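PDB 3OON: outer membrane protein (Tpn50), which probably binds peptidoglycan through its C-terminal OmpA-like domain, the part in this chain, and so would help tie the outer membrane to the cell wall. Local coordinates for residues F17-Y22 against Y33-L38; N49-E54 against V117-L122; G55-F60 against H67-K72; R73-G78 against I92-W97. All coordinates share one frame; numbering follows the deposited sequence. Where two conformers were deposited one is given.

Contact 1: residues F17-Y22 against Y33-L38; sequences FDIEFY and YKKIDL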
# COMPACT_ATOMS: atom_id res chain seq x y z
N PHE A 17 -3.08 -7.02 -4.70
CA PHE A 17 -1.98 -7.89 -4.33
C PHE A 17 -2.19 -9.24 -4.98
O PHE A 17 -3.20 -9.46 -5.65
CB PHE A 17 -1.89 -8.02 -2.80
CG PHE A 17 -3.18 -8.42 -2.15
CD1 PHE A 17 -3.44 -9.74 -1.85
CD2 PHE A 17 -4.14 -7.45 -1.85
CE1 PHE A 17 -4.67 -10.11 -1.26
CE2 PHE A 17 -5.36 -7.81 -1.26
CZ PHE A 17 -5.62 -9.14 -0.97
N ASP A 18 -1.24 -10.15 -4.81
CA ASP A 18 -1.43 -11.49 -5.36
C ASP A 18 -1.12 -12.56 -4.33
O ASP A 18 -0.10 -12.51 -3.62
CB ASP A 18 -0.64 -11.70 -6.65
CG ASP A 18 0.85 -11.71 -6.43
OD1 ASP A 18 1.27 -11.36 -5.31
OD2 ASP A 18 1.60 -12.06 -7.36
N ILE A 19 -2.02 -13.53 -4.26
CA ILE A 19 -2.01 -14.58 -3.24
C ILE A 19 -1.84 -15.87 -3.98
O ILE A 19 -2.58 -16.14 -4.94
CB ILE A 19 -3.35 -14.63 -2.46
CG1 ILE A 19 -3.56 -13.36 -1.61
CG2 ILE A 19 -3.47 -15.92 -1.62
CD1 ILE A 19 -2.64 -13.23 -0.38
N GLU A 20 -0.88 -16.68 -3.55
CA GLU A 20 -0.70 -18.01 -4.11
C GLU A 20 -1.79 -18.92 -3.59
O GLU A 20 -1.95 -19.08 -2.37
CB GLU A 20 0.67 -18.56 -3.75
CG GLU A 20 1.81 -17.86 -4.47
CD GLU A 20 3.11 -18.64 -4.44
OE1 GLU A 20 3.10 -19.88 -4.55
OE2 GLU A 20 4.17 -17.99 -4.31
N PHE A 21 -2.57 -19.47 -4.52
CA PHE A 21 -3.53 -20.53 -4.24
C PHE A 21 -3.01 -21.80 -4.87
O PHE A 21 -2.35 -21.76 -5.90
CB PHE A 21 -4.90 -20.20 -4.85
CG PHE A 21 -5.61 -19.06 -4.20
CD1 PHE A 21 -6.38 -19.26 -3.05
CD2 PHE A 21 -5.53 -17.78 -4.73
CE1 PHE A 21 -7.06 -18.19 -2.45
CE2 PHE A 21 -6.20 -16.71 -4.14
CZ PHE A 21 -6.96 -16.91 -2.99
N TYR A 22 -3.30 -22.94 -4.25
CA TYR A 22 -2.98 -24.21 -4.89
C TYR A 22 -3.77 -24.33 -6.19
O TYR A 22 -4.88 -23.79 -6.28
CB TYR A 22 -3.24 -25.36 -3.94
CG TYR A 22 -2.21 -25.46 -2.84
CD1 TYR A 22 -0.90 -25.90 -3.11
CD2 TYR A 22 -2.52 -25.12 -1.52
CE1 TYR A 22 0.06 -26.00 -2.10
CE2 TYR A 22 -1.57 -25.22 -0.50
CZ TYR A 22 -0.29 -25.66 -0.80
OH TYR A 22 0.66 -25.75 0.20
N TYR A 33 -0.17 -16.28 4.66
CA TYR A 33 -0.94 -15.70 5.76
C TYR A 33 -0.29 -14.46 6.37
O TYR A 33 -0.98 -13.56 6.83
CB TYR A 33 -1.27 -16.76 6.82
CG TYR A 33 -2.36 -17.71 6.36
CD1 TYR A 33 -3.66 -17.26 6.18
CD2 TYR A 33 -2.08 -19.04 6.09
CE1 TYR A 33 -4.67 -18.11 5.74
CE2 TYR A 33 -3.08 -19.91 5.66
CZ TYR A 33 -4.37 -19.44 5.48
OH TYR A 33 -5.36 -20.29 5.05
N LYS A 34 1.05 -14.42 6.34
CA LYS A 34 1.80 -13.26 6.82
C LYS A 34 1.47 -12.01 5.98
O LYS A 34 1.37 -10.90 6.51
CB LYS A 34 3.30 -13.57 6.79
CG LYS A 34 4.19 -12.54 7.47
CD LYS A 34 4.50 -12.92 8.93
CE LYS A 34 5.97 -12.66 9.30
NZ LYS A 34 6.36 -11.23 9.27
N LYS A 35 1.30 -12.19 4.68
CA LYS A 35 0.86 -11.10 3.80
C LYS A 35 -0.55 -10.62 4.14
O LYS A 35 -0.82 -9.40 4.19
CB LYS A 35 0.93 -11.54 2.34
CG LYS A 35 0.55 -10.44 1.35
CD LYS A 35 0.42 -10.99 -0.10
CE LYS A 35 1.76 -11.28 -0.72
NZ LYS A 35 1.65 -11.28 -2.21
N ILE A 36 -1.46 -11.56 4.38
CA ILE A 36 -2.81 -11.19 4.79
C ILE A 36 -2.79 -10.51 6.17
O ILE A 36 -3.60 -9.63 6.44
CB ILE A 36 -3.79 -12.37 4.76
CG1 ILE A 36 -3.79 -13.04 3.37
CG2 ILE A 36 -5.20 -11.90 5.09
CD1 ILE A 36 -4.44 -14.41 3.36
N ASP A 37 -1.83 -10.89 7.01
CA ASP A 37 -1.66 -10.25 8.33
C ASP A 37 -1.32 -8.76 8.19
O ASP A 37 -1.80 -7.93 8.97
CB ASP A 37 -0.56 -10.94 9.14
CG ASP A 37 -0.99 -12.28 9.70
OD1 ASP A 37 -2.20 -12.58 9.70
OD2 ASP A 37 -0.10 -13.04 10.14
N LEU A 38 -0.50 -8.45 7.20
CA LEU A 38 -0.20 -7.06 6.87
C LEU A 38 -1.45 -6.32 6.40
O LEU A 38 -1.72 -5.20 6.84
CB LEU A 38 0.93 -6.96 5.82
CG LEU A 38 1.23 -5.54 5.32
CD1 LEU A 38 1.58 -4.57 6.46
CD2 LEU A 38 2.34 -5.59 4.29
O HOH W 1 1.31 -8.86 -3.67

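Contact 2: residues N49-E54 against V117-L122; sequences NNILIE and VEITIL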
# COMPACT_ATOMS: atom_id res chain seq x y z
N ASN A 49 -15.07 1.25 8.38
CA ASN A 49 -15.29 0.95 6.96
C ASN A 49 -15.74 -0.47 6.64
O ASN A 49 -15.26 -1.43 7.24
CB ASN A 49 -14.05 1.28 6.13
CG ASN A 49 -13.51 2.66 6.41
OD1 ASN A 49 -13.03 2.95 7.51
ND2 ASN A 49 -13.59 3.54 5.42
N ASN A 50 -16.65 -0.58 5.68
CA ASN A 50 -16.97 -1.85 5.07
C ASN A 50 -15.91 -2.14 4.02
O ASN A 50 -15.23 -1.21 3.57
CB ASN A 50 -18.37 -1.80 4.44
CG ASN A 50 -19.44 -1.52 5.48
OD1 ASN A 50 -19.53 -2.22 6.49
ND2 ASN A 50 -20.26 -0.49 5.24
N ILE A 51 -15.75 -3.40 3.66
CA ILE A 51 -14.78 -3.76 2.62
C ILE A 51 -15.40 -4.60 1.51
O ILE A 51 -16.39 -5.29 1.71
CB ILE A 51 -13.51 -4.48 3.17
CG1 ILE A 51 -13.84 -5.84 3.78
CG2 ILE A 51 -12.74 -3.59 4.17
CD1 ILE A 51 -12.58 -6.67 4.12
N LEU A 52 -14.79 -4.53 0.33
CA LEU A 52 -15.19 -5.37 -0.80
C LEU A 52 -13.99 -6.22 -1.19
O LEU A 52 -12.90 -5.67 -1.41
CB LEU A 52 -15.60 -4.47 -1.98
CG LEU A 52 -15.66 -5.11 -3.37
CD1 LEU A 52 -16.81 -6.10 -3.45
CD2 LEU A 52 -15.84 -4.02 -4.41
N ILE A 53 -14.19 -7.53 -1.25
CA ILE A 53 -13.11 -8.45 -1.61
C ILE A 53 -13.47 -9.09 -2.94
O ILE A 53 -14.53 -9.72 -3.06
CB ILE A 53 -12.89 -9.56 -0.56
CG1 ILE A 53 -12.76 -8.96 0.84
CG2 ILE A 53 -11.65 -10.40 -0.95
CD1 ILE A 53 -12.44 -9.99 1.92
N GLU A 54 -12.58 -8.94 -3.92
CA GLU A 54 -12.84 -9.40 -5.29
C GLU A 54 -11.84 -10.46 -5.70
O GLU A 54 -10.62 -10.26 -5.59
CB GLU A 54 -12.78 -8.21 -6.26
CG GLU A 54 -13.80 -7.12 -5.94
CD GLU A 54 -13.71 -5.95 -6.88
OE1 GLU A 54 -12.96 -5.00 -6.58
OE2 GLU A 54 -14.38 -5.99 -7.93
N VAL A 117 -6.07 -10.66 -6.19
CA VAL A 117 -7.15 -10.36 -5.24
C VAL A 117 -7.10 -8.86 -5.04
O VAL A 117 -6.03 -8.25 -5.02
CB VAL A 117 -6.99 -11.08 -3.86
CG1 VAL A 117 -8.22 -10.82 -2.97
CG2 VAL A 117 -6.82 -12.56 -4.01
N GLU A 118 -8.27 -8.26 -4.90
CA GLU A 118 -8.35 -6.87 -4.55
C GLU A 118 -9.22 -6.78 -3.34
O GLU A 118 -10.19 -7.54 -3.20
CB GLU A 118 -8.94 -6.03 -5.68
CG GLU A 118 -8.06 -5.91 -6.91
CD GLU A 118 -8.40 -6.96 -7.96
OE1 GLU A 118 -9.62 -7.17 -8.22
OE2 GLU A 118 -7.45 -7.57 -8.50
N ILE A 119 -8.86 -5.87 -2.44
CA ILE A 119 -9.70 -5.50 -1.33
C ILE A 119 -9.84 -3.99 -1.34
O ILE A 119 -8.83 -3.26 -1.38
CB ILE A 119 -9.11 -5.95 0.01
CG1 ILE A 119 -9.04 -7.48 0.09
CG2 ILE A 119 -9.95 -5.41 1.17
CD1 ILE A 119 -8.36 -8.03 1.35
N THR A 120 -11.07 -3.50 -1.33
CA THR A 120 -11.31 -2.06 -1.30
C THR A 120 -11.85 -1.64 0.06
O THR A 120 -12.85 -2.18 0.53
CB THR A 120 -12.26 -1.63 -2.42
OG1 THR A 120 -11.70 -2.02 -3.69
CG2 THR A 120 -12.46 -0.11 -2.43
N ILE A 121 -11.18 -0.68 0.69
CA ILE A 121 -11.69 -0.07 1.91
C ILE A 121 -12.72 0.94 1.45
O ILE A 121 -12.37 1.99 0.88
CB ILE A 121 -10.59 0.60 2.75
CG1 ILE A 121 -9.46 -0.41 3.05
CG2 ILE A 121 -11.17 1.13 4.07
CD1 ILE A 121 -8.20 0.22 3.63
N LEU A 122 -13.99 0.61 1.64
CA LEU A 122 -15.08 1.40 1.09
C LEU A 122 -15.29 2.67 1.88
O LEU A 122 -15.24 2.67 3.11
CB LEU A 122 -16.38 0.58 1.06
CG LEU A 122 -16.35 -0.73 0.26
CD1 LEU A 122 -17.64 -1.50 0.49
CD2 LEU A 122 -16.10 -0.48 -1.25
O HOH W 2 -17.42 1.90 4.48
O HOH W 3 -11.90 -4.71 -4.18

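Contact 3: residues G55-F60 against H67-K72; sequences GHTEQF and HELSEK. With SO4 (sulfate ion), chain B.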
# COMPACT_ATOMS: atom_id res chain seq x y z
N GLY A 55 -12.37 -11.60 -6.15
CA GLY A 55 -11.56 -12.76 -6.52
C GLY A 55 -11.53 -12.96 -8.02
O GLY A 55 -12.43 -12.50 -8.74
N HIS A 56 -10.49 -13.66 -8.48
CA HIS A 56 -10.27 -13.88 -9.90
C HIS A 56 -9.73 -15.27 -10.18
O HIS A 56 -9.03 -15.89 -9.35
CB HIS A 56 -9.29 -12.84 -10.48
CG HIS A 56 -9.72 -11.42 -10.27
ND1 HIS A 56 -10.44 -10.71 -11.20
CD2 HIS A 56 -9.51 -10.58 -9.23
CE1 HIS A 56 -10.66 -9.49 -10.75
NE2 HIS A 56 -10.11 -9.39 -9.55
N THR A 57 -10.06 -15.76 -11.37
CA THR A 57 -9.46 -16.96 -11.91
C THR A 57 -8.76 -16.57 -13.21
O THR A 57 -8.95 -15.46 -13.71
CB THR A 57 -10.51 -18.04 -12.22
OG1 THR A 57 -11.57 -17.46 -12.99
CG2 THR A 57 -11.09 -18.61 -10.94
N GLU A 58 -7.98 -17.49 -13.75
CA GLU A 58 -7.27 -17.26 -15.00
C GLU A 58 -7.72 -18.20 -16.12
O GLU A 58 -7.75 -17.80 -17.29
CB GLU A 58 -5.76 -17.36 -14.79
CG GLU A 58 -5.23 -16.26 -13.87
CD GLU A 58 -3.72 -16.20 -13.80
OE1 GLU A 58 -3.04 -17.15 -14.26
OE2 GLU A 58 -3.21 -15.20 -13.26
N GLN A 59 -8.07 -19.43 -15.74
CA GLN A 59 -8.45 -20.48 -16.69
C GLN A 59 -9.72 -20.10 -17.44
O GLN A 59 -10.62 -19.47 -16.88
CB GLN A 59 -8.69 -21.79 -15.91
CG GLN A 59 -8.93 -23.04 -16.72
CD GLN A 59 -9.00 -24.29 -15.85
OE1 GLN A 59 -8.11 -25.15 -15.92
NE2 GLN A 59 -10.05 -24.41 -15.04
N PHE A 60 -9.81 -20.46 -18.72
CA PHE A 60 -11.07 -20.26 -19.40
C PHE A 60 -11.97 -21.48 -19.30
O PHE A 60 -12.17 -22.24 -20.25
CB PHE A 60 -10.90 -19.65 -20.80
CG PHE A 60 -10.70 -18.15 -20.75
CD1 PHE A 60 -11.80 -17.29 -20.56
CD2 PHE A 60 -9.42 -17.59 -20.81
CE1 PHE A 60 -11.62 -15.91 -20.48
CE2 PHE A 60 -9.23 -16.20 -20.72
CZ PHE A 60 -10.34 -15.36 -20.56
N HIS A 67 -16.77 -18.50 -11.91
CA HIS A 67 -17.35 -17.55 -10.98
C HIS A 67 -17.31 -18.08 -9.54
O HIS A 67 -16.87 -17.37 -8.62
CB HIS A 67 -18.78 -17.17 -11.37
CG HIS A 67 -19.42 -16.27 -10.37
ND1 HIS A 67 -20.27 -16.74 -9.39
CD2 HIS A 67 -19.27 -14.94 -10.14
CE1 HIS A 67 -20.64 -15.73 -8.62
NE2 HIS A 67 -20.06 -14.63 -9.05
N GLU A 68 -17.78 -19.31 -9.34
CA GLU A 68 -17.78 -19.93 -8.03
C GLU A 68 -16.38 -20.00 -7.43
O GLU A 68 -16.18 -19.58 -6.29
CB GLU A 68 -18.42 -21.32 -8.07
CG GLU A 68 -18.52 -22.01 -6.70
CD GLU A 68 -19.44 -21.29 -5.70
OE1 GLU A 68 -20.24 -20.41 -6.09
OE2 GLU A 68 -19.37 -21.63 -4.50
N LEU A 69 -15.42 -20.50 -8.19
CA LEU A 69 -14.05 -20.58 -7.70
C LEU A 69 -13.50 -19.21 -7.29
O LEU A 69 -12.92 -19.07 -6.21
CB LEU A 69 -13.14 -21.26 -8.74
CG LEU A 69 -11.64 -21.39 -8.42
CD1 LEU A 69 -11.37 -22.18 -7.12
CD2 LEU A 69 -10.92 -22.05 -9.61
N SER A 70 -13.72 -18.20 -8.13
CA SER A 70 -13.21 -16.87 -7.87
C SER A 70 -13.85 -16.28 -6.61
O SER A 70 -13.17 -15.62 -5.83
CB SER A 70 -13.42 -15.97 -9.09
OG SER A 70 -14.79 -15.63 -9.24
N GLU A 71 -15.15 -16.53 -6.42
CA GLU A 71 -15.84 -16.05 -5.22
C GLU A 71 -15.35 -16.77 -3.96
O GLU A 71 -15.19 -16.13 -2.92
CB GLU A 71 -17.37 -16.13 -5.34
CG GLU A 71 -18.07 -15.32 -4.22
CD GLU A 71 -19.57 -15.49 -4.18
OE1 GLU A 71 -20.07 -16.16 -3.24
OE2 GLU A 71 -20.26 -14.95 -5.07
N LYS A 72 -15.10 -18.07 -4.06
CA LYS A 72 -14.58 -18.84 -2.92
C LYS A 72 -13.17 -18.41 -2.51
O LYS A 72 -12.79 -18.54 -1.34
CB LYS A 72 -14.64 -20.35 -3.19
CG LYS A 72 -16.05 -20.86 -3.53
CD LYS A 72 -16.17 -22.36 -3.42
CE LYS A 72 -16.52 -22.78 -2.00
NZ LYS A 72 -16.88 -24.22 -1.89
S SO4 B . -7.33 -20.68 -12.11
O1 SO4 B . -6.08 -21.14 -12.71
O2 SO4 B . -7.19 -19.32 -11.63
O3 SO4 B . -8.36 -20.74 -13.15
O4 SO4 B . -7.69 -21.59 -11.03

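Contact 4: residues R73-G78 against I92-W97; sequences RARAIG and ILFKGW. With SO4 (sulfate ion), chain B.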
# COMPACT_ATOMS: atom_id res chain seq x y z
N ARG A 73 -12.41 -17.90 -3.47
CA ARG A 73 -11.09 -17.31 -3.20
C ARG A 73 -11.22 -16.02 -2.39
O ARG A 73 -10.52 -15.85 -1.39
CB ARG A 73 -10.31 -17.07 -4.49
CG ARG A 73 -9.68 -18.33 -5.02
CD ARG A 73 -8.99 -18.14 -6.35
NE ARG A 73 -8.39 -19.40 -6.75
CZ ARG A 73 -7.98 -19.68 -7.98
NH1 ARG A 73 -8.11 -18.78 -8.95
NH2 ARG A 73 -7.46 -20.86 -8.26
N ALA A 74 -12.13 -15.13 -2.80
CA ALA A 74 -12.45 -13.94 -2.01
C ALA A 74 -12.90 -14.31 -0.60
O ALA A 74 -12.49 -13.70 0.40
CB ALA A 74 -13.52 -13.10 -2.72
N ARG A 75 -13.75 -15.33 -0.51
CA ARG A 75 -14.26 -15.80 0.78
C ARG A 75 -13.18 -16.40 1.68
O ARG A 75 -13.21 -16.20 2.90
CB ARG A 75 -15.43 -16.77 0.58
CG ARG A 75 -16.70 -16.03 0.27
CD ARG A 75 -17.92 -16.92 0.16
NE ARG A 75 -19.08 -16.11 -0.22
CZ ARG A 75 -19.85 -15.45 0.63
NH1 ARG A 75 -19.63 -15.51 1.95
NH2 ARG A 75 -20.87 -14.73 0.17
N ALA A 76 -12.23 -17.13 1.10
CA ALA A 76 -11.09 -17.67 1.87
C ALA A 76 -10.31 -16.53 2.56
O ALA A 76 -9.94 -16.65 3.73
CB ALA A 76 -10.18 -18.48 0.96
N ILE A 77 -10.08 -15.44 1.83
CA ILE A 77 -9.39 -14.26 2.37
C ILE A 77 -10.23 -13.60 3.46
O ILE A 77 -9.73 -13.31 4.56
CB ILE A 77 -9.04 -13.22 1.25
CG1 ILE A 77 -8.18 -13.87 0.15
CG2 ILE A 77 -8.37 -11.98 1.85
CD1 ILE A 77 -6.80 -14.28 0.55
N GLY A 78 -11.50 -13.37 3.15
CA GLY A 78 -12.45 -12.76 4.09
C GLY A 78 -12.57 -13.56 5.37
O GLY A 78 -12.56 -13.00 6.47
N ILE A 92 -18.31 -7.21 5.19
CA ILE A 92 -17.59 -7.71 4.00
C ILE A 92 -18.48 -8.11 2.81
O ILE A 92 -19.34 -8.98 2.93
CB ILE A 92 -16.65 -8.90 4.33
CG1 ILE A 92 -15.78 -8.58 5.55
CG2 ILE A 92 -15.77 -9.25 3.10
CD1 ILE A 92 -14.92 -9.75 6.01
N LEU A 93 -18.26 -7.45 1.68
CA LEU A 93 -18.87 -7.86 0.42
C LEU A 93 -17.85 -8.74 -0.31
O LEU A 93 -16.65 -8.45 -0.30
CB LEU A 93 -19.22 -6.65 -0.44
CG LEU A 93 -20.37 -5.72 -0.04
CD1 LEU A 93 -20.29 -4.38 -0.75
CD2 LEU A 93 -21.70 -6.37 -0.30
N PHE A 94 -18.35 -9.82 -0.91
CA PHE A 94 -17.52 -10.79 -1.65
C PHE A 94 -17.98 -10.82 -3.09
O PHE A 94 -19.17 -11.02 -3.35
CB PHE A 94 -17.69 -12.20 -1.07
CG PHE A 94 -17.25 -12.33 0.35
CD1 PHE A 94 -15.91 -12.54 0.67
CD2 PHE A 94 -18.18 -12.29 1.39
CE1 PHE A 94 -15.49 -12.69 2.00
CE2 PHE A 94 -17.78 -12.44 2.72
CZ PHE A 94 -16.43 -12.64 3.03
N LYS A 95 -17.05 -10.63 -4.02
CA LYS A 95 -17.36 -10.64 -5.44
C LYS A 95 -16.39 -11.54 -6.19
O LYS A 95 -15.18 -11.41 -6.05
CB LYS A 95 -17.27 -9.21 -6.00
CG LYS A 95 -17.27 -9.08 -7.51
CD LYS A 95 -18.66 -9.19 -8.09
CE LYS A 95 -18.74 -8.57 -9.47
NZ LYS A 95 -20.00 -8.95 -10.16
N GLY A 96 -16.93 -12.44 -7.01
CA GLY A 96 -16.09 -13.25 -7.90
C GLY A 96 -16.27 -12.77 -9.33
O GLY A 96 -17.40 -12.59 -9.79
N TRP A 97 -15.16 -12.55 -10.04
CA TRP A 97 -15.19 -12.10 -11.43
C TRP A 97 -14.93 -13.23 -12.42
O TRP A 97 -14.87 -13.01 -13.64
CB TRP A 97 -14.13 -11.01 -11.63
CG TRP A 97 -14.53 -9.70 -11.10
CD1 TRP A 97 -14.07 -9.11 -9.96
CD2 TRP A 97 -15.47 -8.79 -11.66
NE1 TRP A 97 -14.66 -7.89 -9.78
CE2 TRP A 97 -15.53 -7.67 -10.81
CE3 TRP A 97 -16.28 -8.82 -12.81
CZ2 TRP A 97 -16.37 -6.57 -11.07
CZ3 TRP A 97 -17.11 -7.73 -13.06
CH2 TRP A 97 -17.15 -6.62 -12.19
S SO4 B . -7.33 -20.68 -12.11
O1 SO4 B . -6.08 -21.14 -12.71
O2 SO4 B . -7.19 -19.32 -11.63
O3 SO4 B . -8.36 -20.74 -13.15
O4 SO4 B . -7.69 -21.59 -11.03
O HOH W 4 -21.16 -12.96 -2.32

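Contact 1: residues F17-Y22 against Y33-L38
A buried helix-on-sheet contact, combined with a polar clasp, joins Lys35 and Ile36 of helix 33-45 to Phe17, Asp18 and Ile19 near the end of strand 12-20. The strand and helix run roughly antiparallel, at 149°, with their axes 9.6 Å apart. Lys35 spans that gap. Its CG lies anti to the backbone N (chi1 -177°), which sends the chain toward the sheet, and a turn about the CG-CD bond (chi3 -74°) then swings the ammonium group to the strand backbone. NZ donates to Asp18 O over a short 2.6 Å, approaching slightly out of the carbonyl plane. The same nitrogen forms a salt bridge with Asp18 OD1 at 3.1 Å, less certain than the carbonyl bond because the Asp18 side chain was modelled in two conformers. A water accepts from both Lys35 NZ and Asp18 N, and the carbonyl of Asn1 takes a further hydrogen bond from NZ, so several oxygens surround the ammonium group. With the same caution, Asn1 also holds Asp18 OD2 through its side-chain amide.

Away from the ammonium group the contact is apolar. Ile19 CD1 touches Lys35 CD at 3.8 Å, the two side chains running past one another in opposite directions, and it meets Ile36 CG1 at 3.9 Å, where the branches cross nearly at a right angle. Phe17 sits farther off, its CD1 4.4 Å from Lys35 CD. Ile36 also packs on Ile77, Tyr80 and Leu81 of helix 63-83, while Phe17 leans on Val117 and Ile119 of the adjoining strand 114-122; the contact thus sits where both helices pack onto the sheet.

Contact 2: residues N49-E54 against V117-L122
Asn49 and Ile121 meet where strands 51-55 and 114-122 pair antiparallel, and the Asn49 side chain grips the far end of its partner. Its CB packs 3.5 Å from Ile121 CG2 and also lies close to the Leu122 carbonyl; CG stays beside the same methyl; at the tip, ND2 donates to Leu122 O at 3.0 Å. That bond is fairly straight (164° at the hydrogen) and the acceptor lies near the amide plane, although the donor is tilted well out of the carbonyl plane. A water bridging Asn50 N and Leu122 O adds a second grip on this oxygen.

Farther along, backbone hydrogen bonds in both directions link Leu52 with Thr120 and Glu54 with Glu118, while Leu122 N reaches Asn50 O. Ile51, Ile53, Ile119 and Ile121 occupy one face of the sheet. There Ile53 CG2 touches both Val117 CG1, at 4.0 Å, and Ile119 CG1, the side chains lying side by side, and helix 63-83 covers Ile51, Ile53 and Ile119.

The other face is more polar. A water donates to Leu52 O and to Glu54 OE1 (2.6 Å) and accepts from Thr120 OG1, joining the two strands above a hydrogen-bonded pair. Glu54 OE1 and Glu118 OE1 come within 4.3 Å; this proximity could raise the proton affinity of either carboxylate, but Trp97 NE1 holds Glu54 OE2, and Glu118 receives His56 NE2 and a salt bridge from Arg116. The strand order 12-20, 114-122, 51-55, 92-96, with helix 63-83 over the isoleucines, is consistent with the alpha/beta fold of OmpA-like C-terminal domains.

Contact 3: residues G55-F60 against H67-K72
Gly55 presses its backbone directly against Ser70 of helix 63-83, with the CA atoms only 4.6 Å apart. Because Gly55 has no side chain, its CA can come within 3.4 Å of Ser70 O, in a CH...O contact of 157° at the hydrogen. Ser70 in turn lays CB against the Gly55 carbonyl, 3.6 Å from Gly55 O. Its hydroxyl turns back to the helix, placed between the backbone N and carbonyl carbon (chi1 72°), and donates to His67 O at 2.8 Å; this carbonyl also takes the helical bond from Glu71 N. Gly98 N donates to the same Ser70 OG.

Thr57 continues the packing: CG2 rests 3.7 Å from Leu69 CD2 and close to Ser70 CB, while OG1 is hydrogen-bonded to Ser99. Next to them a sulfate, probably from the crystallisation liquor, is held by backbone amides: Glu58 N binds O2 at 2.9 Å, and Gln59 N binds O3 at 2.9 Å. Leu69 CD2 borders it, and Arg73 and Arg115 complete the anion site. The loop after a strand, together with the Leu-Ser-x-x-Arg-Ala helix, resembles the peptidoglycan-binding site of OmpA-like domains, where the sulfate may occupy the place of a ligand carboxylate.

Contact 4: residues R73-G78 against I92-W97
Phe94 of strand 92-96 packs against Ala74, Arg75 and Gly78 of helix 63-83, joining the helix of a beta-alpha-beta crossover to its second strand. Just before these residues, Arg73 points to the sulfate instead. Its extended side chain presents the guanidinium edge: NH1 binds O2 at 2.9 Å and almost straight, 177° at the hydrogen, and NH2 binds O4 at 2.9 Å with more bend. Ser25 O, accepting from NE, and His56 O, accepting from NH1, fix the rotation of the group.

Ala74 turns toward the strand, its CB 4.2 Å from Phe94 CD1, and its carbonyl oxygen lies at the edge of the ring. Arg75 folds across one face: CG makes a CH-pi contact 3.8 Å from the ring centroid, and the guanidinium then lies over the rim near CD2, tilted 30° to the ring plane. Glu71 holds Arg75 NE in a salt bridge, steadying that end. The opposite ring face carries Ile92 CG2, so the phenyl is clasped between the two side chains. One helical turn on, Gly78 brings bare backbone to the ring edge, with its CA 3.7 Å from Phe94 CE1, while its carbonyl O lies 4.0 Å from Ile92 CD1.

Overall arrangement
From the N terminus, contact 1 closes first, folding helix 33-45 back over the end of strand 12-20. Contact 2 then opens at strand 51-55 and closes only at the last strand, 114-122, a long loop inside which contacts 3 and 4 lie in series. Contact 3 closes the short turn from strand 51-55 into helix 63-83; contact 4 returns the same helix to strand 92-96, completing the crossover. Both border the sulfate site. The sheet unites them: strand 114-122 separates strand 12-20 from strand 51-55, and Ile77 bridges contacts 1 and 4 through Ile19 and Ile36. His56 joins contact 3 to contact 2 through Glu118.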